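Local coordinates for protein phosphoribosylaminoimidazole-succinocarboxamide synthase (Thermotoga maritima, PDB 1KUT) that catalyses the ATP-dependent joining of L-aspartate to carboxyaminoimidazole ribotide, forming SAICAR in de novo purine biosynthesis, at residues E45-L50 and R70-I75; I49-L54 and K60-E65; V125-L130 and A136-A141. All blocks are in the same frame, centred on the assembly; numbering follows the deposited sequence.

Contact 1. Residues E45-L50 and R70-I75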
# COMPACT_ATOMS: atom_id res chain seq x y z
N GLU B 45 -15.18 27.81 6.44
CA GLU B 45 -16.40 27.67 7.23
C GLU B 45 -16.99 26.25 7.30
O GLU B 45 -17.45 25.83 8.35
CB GLU B 45 -17.46 28.65 6.76
CG GLU B 45 -18.73 28.59 7.57
CD GLU B 45 -19.77 29.59 7.08
OE1 GLU B 45 -20.89 29.59 7.65
OE2 GLU B 45 -19.45 30.37 6.14
N THR B 46 -16.99 25.50 6.20
CA THR B 46 -17.55 24.16 6.30
C THR B 46 -16.60 23.30 7.15
O THR B 46 -17.04 22.41 7.87
CB THR B 46 -17.87 23.52 4.91
OG1 THR B 46 -16.85 22.60 4.53
CG2 THR B 46 -18.02 24.59 3.85
N THR B 47 -15.31 23.59 7.12
CA THR B 47 -14.36 22.85 7.95
C THR B 47 -14.70 23.10 9.42
O THR B 47 -14.81 22.16 10.21
CB THR B 47 -12.90 23.31 7.70
OG1 THR B 47 -12.52 22.99 6.36
CG2 THR B 47 -11.93 22.63 8.67
N ALA B 48 -14.87 24.38 9.78
CA ALA B 48 -15.18 24.78 11.15
C ALA B 48 -16.49 24.22 11.69
O ALA B 48 -16.61 23.92 12.87
CB ALA B 48 -15.20 26.28 11.24
N ILE B 49 -17.47 24.11 10.81
CA ILE B 49 -18.76 23.54 11.18
C ILE B 49 -18.59 22.04 11.44
O ILE B 49 -18.91 21.53 12.50
CB ILE B 49 -19.79 23.75 10.04
CG1 ILE B 49 -20.18 25.23 10.00
CG2 ILE B 49 -20.98 22.81 10.19
CD1 ILE B 49 -21.32 25.54 9.05
N LEU B 50 -18.06 21.34 10.45
CA LEU B 50 -17.84 19.91 10.60
C LEU B 50 -16.97 19.57 11.83
O LEU B 50 -17.35 18.74 12.66
CB LEU B 50 -17.22 19.35 9.31
CG LEU B 50 -18.13 18.86 8.17
CD1 LEU B 50 -19.60 19.21 8.42
CD2 LEU B 50 -17.64 19.42 6.84
N ARG B 70 -11.95 33.47 5.89
CA ARG B 70 -11.24 32.25 5.52
C ARG B 70 -10.10 31.82 6.42
O ARG B 70 -9.13 31.19 5.96
CB ARG B 70 -10.72 32.41 4.09
CG ARG B 70 -9.73 33.57 3.91
CD ARG B 70 -9.52 33.90 2.41
NE ARG B 70 -8.11 33.95 2.02
CZ ARG B 70 -7.66 33.98 0.76
NH1 ARG B 70 -8.52 33.97 -0.24
NH2 ARG B 70 -6.36 34.01 0.50
N THR B 71 -10.21 32.13 7.71
CA THR B 71 -9.18 31.80 8.68
C THR B 71 -9.67 30.94 9.84
O THR B 71 -10.77 31.13 10.34
CB THR B 71 -8.56 33.09 9.26
OG1 THR B 71 -7.81 33.75 8.23
CG2 THR B 71 -7.64 32.78 10.44
N LEU B 72 -8.83 30.01 10.28
CA LEU B 72 -9.18 29.14 11.40
C LEU B 72 -8.11 29.26 12.48
O LEU B 72 -6.91 29.16 12.19
CB LEU B 72 -9.24 27.68 10.94
CG LEU B 72 -10.59 26.98 10.91
CD1 LEU B 72 -11.62 27.82 10.21
CD2 LEU B 72 -10.43 25.65 10.21
N LYS B 73 -8.52 29.50 13.71
CA LYS B 73 -7.54 29.57 14.77
C LYS B 73 -7.38 28.12 15.21
O LYS B 73 -8.33 27.48 15.67
CB LYS B 73 -8.05 30.44 15.92
CG LYS B 73 -7.03 30.66 17.03
CD LYS B 73 -7.70 31.47 18.13
CE LYS B 73 -7.10 31.20 19.51
NZ LYS B 73 -8.04 31.73 20.58
N VAL B 74 -6.17 27.60 15.05
CA VAL B 74 -5.91 26.21 15.39
C VAL B 74 -4.80 26.06 16.41
O VAL B 74 -4.01 26.98 16.63
CB VAL B 74 -5.52 25.40 14.15
CG1 VAL B 74 -6.68 25.38 13.17
CG2 VAL B 74 -4.29 26.01 13.49
N ILE B 75 -4.75 24.89 17.03
CA ILE B 75 -3.71 24.58 18.00
C ILE B 75 -2.57 23.93 17.22
O ILE B 75 -2.81 23.08 16.36
CB ILE B 75 -4.18 23.56 19.06
CG1 ILE B 75 -4.58 22.26 18.36
CG2 ILE B 75 -5.34 24.11 19.85
CD1 ILE B 75 -4.93 21.13 19.32

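Contact 2. Residues I49-L54 and K60-E65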
# COMPACT_ATOMS: atom_id res chain seq x y z
N ILE B 49 -17.47 24.11 10.81
CA ILE B 49 -18.76 23.54 11.18
C ILE B 49 -18.59 22.04 11.44
O ILE B 49 -18.91 21.53 12.50
CB ILE B 49 -19.79 23.75 10.04
CG1 ILE B 49 -20.18 25.23 10.00
CG2 ILE B 49 -20.98 22.81 10.19
CD1 ILE B 49 -21.32 25.54 9.05
N LEU B 50 -18.06 21.34 10.45
CA LEU B 50 -17.84 19.91 10.60
C LEU B 50 -16.97 19.57 11.83
O LEU B 50 -17.35 18.74 12.66
CB LEU B 50 -17.22 19.35 9.31
CG LEU B 50 -18.13 18.86 8.17
CD1 LEU B 50 -19.60 19.21 8.42
CD2 LEU B 50 -17.64 19.42 6.84
N MSE B 51 -15.81 20.21 11.98
CA MSE B 51 -14.91 19.93 13.11
C MSE B 51 -15.49 20.26 14.48
O MSE B 51 -15.15 19.61 15.48
CB MSE B 51 -13.59 20.68 12.94
CG MSE B 51 -12.79 20.21 11.76
SE MSE B 51 -10.96 20.74 12.00
CE MSE B 51 -11.11 22.63 11.90
N LYS B 52 -16.34 21.28 14.53
CA LYS B 52 -17.01 21.67 15.77
C LYS B 52 -17.93 20.51 16.16
O LYS B 52 -17.95 20.06 17.31
CB LYS B 52 -17.83 22.94 15.53
CG LYS B 52 -18.50 23.52 16.77
CD LYS B 52 -17.46 24.03 17.76
CE LYS B 52 -18.12 24.64 18.99
NZ LYS B 52 -17.13 24.83 20.11
N TYR B 53 -18.68 20.02 15.18
CA TYR B 53 -19.60 18.89 15.38
C TYR B 53 -18.85 17.67 15.93
O TYR B 53 -19.34 16.98 16.81
CB TYR B 53 -20.23 18.53 14.03
CG TYR B 53 -20.97 17.22 13.99
CD1 TYR B 53 -22.23 17.07 14.58
CD2 TYR B 53 -20.42 16.13 13.30
CE1 TYR B 53 -22.93 15.85 14.48
CE2 TYR B 53 -21.10 14.93 13.20
CZ TYR B 53 -22.36 14.79 13.79
OH TYR B 53 -23.03 13.59 13.68
N LEU B 54 -17.69 17.41 15.36
CA LEU B 54 -16.83 16.30 15.74
C LEU B 54 -16.26 16.46 17.15
O LEU B 54 -16.29 15.51 17.96
CB LEU B 54 -15.67 16.21 14.74
CG LEU B 54 -15.70 15.23 13.54
CD1 LEU B 54 -17.12 15.03 13.05
CD2 LEU B 54 -14.79 15.78 12.44
N LYS B 60 -10.82 14.58 18.97
CA LYS B 60 -9.87 15.68 19.07
C LYS B 60 -9.51 16.23 17.70
O LYS B 60 -9.06 15.47 16.83
CB LYS B 60 -8.57 15.22 19.76
CG LYS B 60 -8.75 14.68 21.18
CD LYS B 60 -7.40 14.29 21.79
CE LYS B 60 -7.55 13.95 23.27
NZ LYS B 60 -8.51 12.83 23.50
N THR B 61 -9.71 17.53 17.50
CA THR B 61 -9.37 18.18 16.24
C THR B 61 -8.62 19.45 16.64
O THR B 61 -8.70 19.89 17.79
CB THR B 61 -10.63 18.53 15.40
OG1 THR B 61 -11.22 19.74 15.87
CG2 THR B 61 -11.66 17.41 15.49
N HIS B 62 -7.89 20.04 15.70
CA HIS B 62 -7.10 21.22 16.00
C HIS B 62 -7.83 22.57 15.95
O HIS B 62 -7.23 23.61 16.22
CB HIS B 62 -5.83 21.24 15.11
CG HIS B 62 -6.06 21.59 13.67
ND1 HIS B 62 -7.28 21.42 13.03
CD2 HIS B 62 -5.21 22.06 12.73
CE1 HIS B 62 -7.16 21.77 11.76
NE2 HIS B 62 -5.92 22.16 11.55
N LEU B 63 -9.13 22.55 15.62
CA LEU B 63 -9.88 23.81 15.54
C LEU B 63 -10.13 24.48 16.89
O LEU B 63 -10.68 23.87 17.82
CB LEU B 63 -11.25 23.60 14.87
CG LEU B 63 -12.24 24.78 14.96
CD1 LEU B 63 -11.70 25.99 14.18
CD2 LEU B 63 -13.63 24.38 14.43
N VAL B 64 -9.74 25.74 17.00
CA VAL B 64 -10.02 26.46 18.22
C VAL B 64 -11.27 27.31 17.93
O VAL B 64 -12.21 27.30 18.71
CB VAL B 64 -8.85 27.36 18.67
CG1 VAL B 64 -9.27 28.19 19.92
CG2 VAL B 64 -7.63 26.47 19.00
N GLU B 65 -11.28 28.01 16.79
CA GLU B 65 -12.44 28.81 16.41
C GLU B 65 -12.35 29.31 14.98
O GLU B 65 -11.27 29.32 14.38
CB GLU B 65 -12.63 30.01 17.35
CG GLU B 65 -11.59 31.11 17.27
CD GLU B 65 -12.01 32.39 18.02
OE1 GLU B 65 -11.12 33.10 18.56
OE2 GLU B 65 -13.23 32.70 18.07

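Contact 3. Residues V125-L130 and A136-A141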
# COMPACT_ATOMS: atom_id res chain seq x y z
N VAL B 125 1.01 3.07 1.69
CA VAL B 125 1.84 2.34 2.64
C VAL B 125 0.94 1.54 3.55
O VAL B 125 -0.25 1.83 3.66
CB VAL B 125 2.69 3.29 3.54
CG1 VAL B 125 3.92 3.78 2.80
CG2 VAL B 125 1.86 4.48 3.98
N CYS B 126 1.50 0.51 4.18
CA CYS B 126 0.77 -0.32 5.13
C CYS B 126 1.47 -0.00 6.45
O CYS B 126 2.55 0.61 6.44
CB CYS B 126 0.91 -1.81 4.76
SG CYS B 126 0.26 -2.23 3.10
N VAL B 127 0.89 -0.40 7.58
CA VAL B 127 1.48 -0.07 8.87
C VAL B 127 2.96 -0.44 8.95
O VAL B 127 3.78 0.34 9.43
CB VAL B 127 0.71 -0.76 10.05
CG1 VAL B 127 1.27 -0.28 11.39
CG2 VAL B 127 -0.77 -0.43 9.96
N ASP B 128 3.29 -1.63 8.45
CA ASP B 128 4.67 -2.09 8.47
C ASP B 128 5.62 -1.07 7.87
O ASP B 128 6.74 -0.91 8.34
CB ASP B 128 4.79 -3.42 7.73
CG ASP B 128 4.12 -4.56 8.46
OD1 ASP B 128 3.93 -4.45 9.70
OD2 ASP B 128 3.78 -5.57 7.80
N HIS B 129 5.16 -0.39 6.83
CA HIS B 129 5.95 0.64 6.16
C HIS B 129 6.21 1.80 7.11
O HIS B 129 7.36 2.24 7.25
CB HIS B 129 5.20 1.16 4.93
CG HIS B 129 5.10 0.17 3.82
ND1 HIS B 129 6.18 -0.19 3.04
CD2 HIS B 129 4.05 -0.54 3.34
CE1 HIS B 129 5.80 -1.06 2.12
NE2 HIS B 129 4.51 -1.28 2.28
N LEU B 130 5.15 2.28 7.75
CA LEU B 130 5.22 3.41 8.68
C LEU B 130 6.21 3.14 9.80
O LEU B 130 6.93 4.04 10.24
CB LEU B 130 3.84 3.70 9.28
CG LEU B 130 2.70 3.91 8.28
CD1 LEU B 130 1.37 4.06 9.03
CD2 LEU B 130 3.00 5.13 7.41
N ALA B 136 5.56 6.57 11.86
CA ALA B 136 4.63 6.39 12.96
C ALA B 136 4.81 5.02 13.60
O ALA B 136 5.35 4.10 12.98
CB ALA B 136 3.21 6.54 12.46
N THR B 137 4.34 4.86 14.83
CA THR B 137 4.45 3.59 15.52
C THR B 137 3.19 2.79 15.27
O THR B 137 2.16 3.34 14.86
CB THR B 137 4.62 3.76 17.04
OG1 THR B 137 3.35 4.06 17.62
CG2 THR B 137 5.60 4.90 17.32
N LYS B 138 3.28 1.49 15.52
CA LYS B 138 2.14 0.61 15.32
C LYS B 138 0.94 1.12 16.13
O LYS B 138 -0.21 0.98 15.71
CB LYS B 138 2.53 -0.80 15.75
CG LYS B 138 1.98 -1.91 14.89
CD LYS B 138 0.48 -2.03 15.06
CE LYS B 138 0.07 -3.49 14.88
NZ LYS B 138 0.87 -4.37 15.80
N LYS B 139 1.21 1.73 17.28
CA LYS B 139 0.16 2.25 18.15
C LYS B 139 -0.46 3.52 17.60
O LYS B 139 -1.68 3.68 17.60
CB LYS B 139 0.70 2.53 19.57
CG LYS B 139 -0.32 3.22 20.49
CD LYS B 139 0.33 3.61 21.82
CE LYS B 139 -0.56 4.53 22.67
NZ LYS B 139 -1.80 3.86 23.16
N GLN B 140 0.38 4.44 17.14
CA GLN B 140 -0.10 5.68 16.57
C GLN B 140 -0.91 5.37 15.31
O GLN B 140 -2.01 5.88 15.13
CB GLN B 140 1.08 6.59 16.24
CG GLN B 140 2.06 6.74 17.39
CD GLN B 140 3.16 7.71 17.09
OE1 GLN B 140 3.84 7.60 16.07
NE2 GLN B 140 3.36 8.68 17.97
N ALA B 141 -0.35 4.52 14.46
CA ALA B 141 -1.01 4.14 13.22
C ALA B 141 -2.40 3.60 13.51
O ALA B 141 -3.37 3.98 12.85
CB ALA B 141 -0.19 3.09 12.49

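Contact 1. Residues E45-L50 and R70-I75
Leu72 carries the strand side of this contact, its forked end dividing between two consecutive residues of the helix. Methyl CD2 meets CG2 of Thr47 at 3.7 Å, while CD1 rests against CB of Ala48 at 4.0 Å, so each branch has its own helical partner. The CA atoms of Ala48 and Leu72 are the nearest pair of the two segments, 7.4 Å apart. Thr47 turns its methyl, not its hydroxyl, to the leucine: CG2 lies anti to the backbone N, and OG1 is left beside that N (chi1 -65°). There OG1 is bonded to Cys43 O, one turn back in the helix, and to Ile187 N, which fixes the rotation of the side chain and satisfies its polar atom. Around this first shell, Phe21 of strand 16-21 also packs on Thr47, Tyr66 touches Ala48, and Leu63 flanks Leu72, all from strands of one antiparallel sheet. Backbone hydrogen bonds hold strand 71-74 between its neighbours 16-21 and 63-67. The far flank of helix 39-55 is taken by helix 214-229, where Leu221 touches Thr46 and Cys224 touches Ile49. No hydrogen bond spans the two segments; helix and sheet meet here through buried methyl groups alone, and the threonine behaves as an apolar residue toward the strand.

Contact 2. Residues I49-L54 and K60-E65
The helical segment 49-54 and the segment 60-65 approach most closely at Met51 and Thr61, whose CA atoms lie 6.6 Å apart, and no hydrogen bond joins them. Met51, a selenomethionine, is the main helical side chain here. Its chain bends at the last torsion (chi3 -66°), though the placing of the terminal methyl CE against Leu63 is doubtful, and SE faces His62. Met51 SE lies at the edge of the His62 imidazole, almost exactly in its plane and 3.9 Å from His62 ND1. From the centroid of the His62 ring Met51 SE is 4.8 Å away, 89° off the normal: a Met-aromatic contact at the ring edge. Thr61 lies beside the root of the same chain, with OG1 3.9 Å from Met51 CB, but the polar partner of that hydroxyl is Ser55 OG, and Ser55 OG also bonds Met51 O. Methyl CG2 of Thr61 reaches Leu54 CB at 4.3 Å. On the other flank Leu63 puts CD2 4.0 Å from Met51 CB and 4.1 Å from Lys52 N. Val74 and Leu77 touch the His62 side chain, and Leu72 packs on Met51. With the imidazole of His62 cut back to an alanine, the selenium loses its edge-on neighbour and the end of Met51 is likely to turn more freely. Val64 and Glu65 both face Lys73 in a classic beta bulge at the start of strand 63-67. The arrangement is a helix packed on an antiparallel sheet, entering its edge strand 63-67 by a short connection, and that strand runs back alongside the helix.

Contact 3. Residues V125-L130 and A136-A141
This is an apolar packing of two successive helices, 127-132 and 138-160, at the turn that joins them, its centre about 20 Å from the centre of the chain and close to the subunit interface. Val127 reaches across with CG1, held anti to the backbone N (chi1 -174°), and sets that methyl 3.8 Å from Ala141 CB and 3.9 Å from Lys138 CG. The lysine chain crosses the valine at about a right angle, so its aliphatic part covers the methyl at the exposed margin. Deeper in, Leu130 CD1 comes to 3.9 Å from the same Ala141 CB, which is thus shared by two branched side chains one turn apart on helix 127-132. Nearer the turn, Leu130 CB and Ala136 CB lie 4.3 Å apart, and a weak but nearly straight bond runs from Ala136 N to Leu130 O (3.3 Å, 173°). The second helix opens with a capping box: Thr137 OG1 accepts from Gln140 N at 3.0 Å, and Gln140 OE1 accepts from Thr137 N at 3.0 Å, the donor tilted 25° from the carbonyl plane. Lys138 N, in that first turn, is bonded to Glu131 OE2 of the preceding helix. Phe113 and Leu82 of the neighbouring sheet close over Leu130. At the N-cap of helix 127-132, Cys126 forms a disulfide with Cys126 of the second subunit, and Asp128 makes a salt bridge to Lys145 of that subunit.

How the contacts relate
Contacts 1 and 2 begin from the same helix, 39-55, and share Ile49 and Leu50. Their centres are about 7 Å apart, and their strands 71-74 and 63-67 are neighbours in one five-stranded antiparallel sheet, so together they seat successive turns of the helix on that sheet. Contact 3 follows later in the chain, its centre about 28 Å from that of contact 1 and 25 Å from that of contact 2, and touches neither. It lies against the other, six-stranded sheet. Helix 138-160, which starts in contact 3, runs back to pack on Leu50 and Leu54, linking the regions. No other chain touches contacts 1 and 2, whereas contact 3 adjoins the disulfide of the covalent dimer.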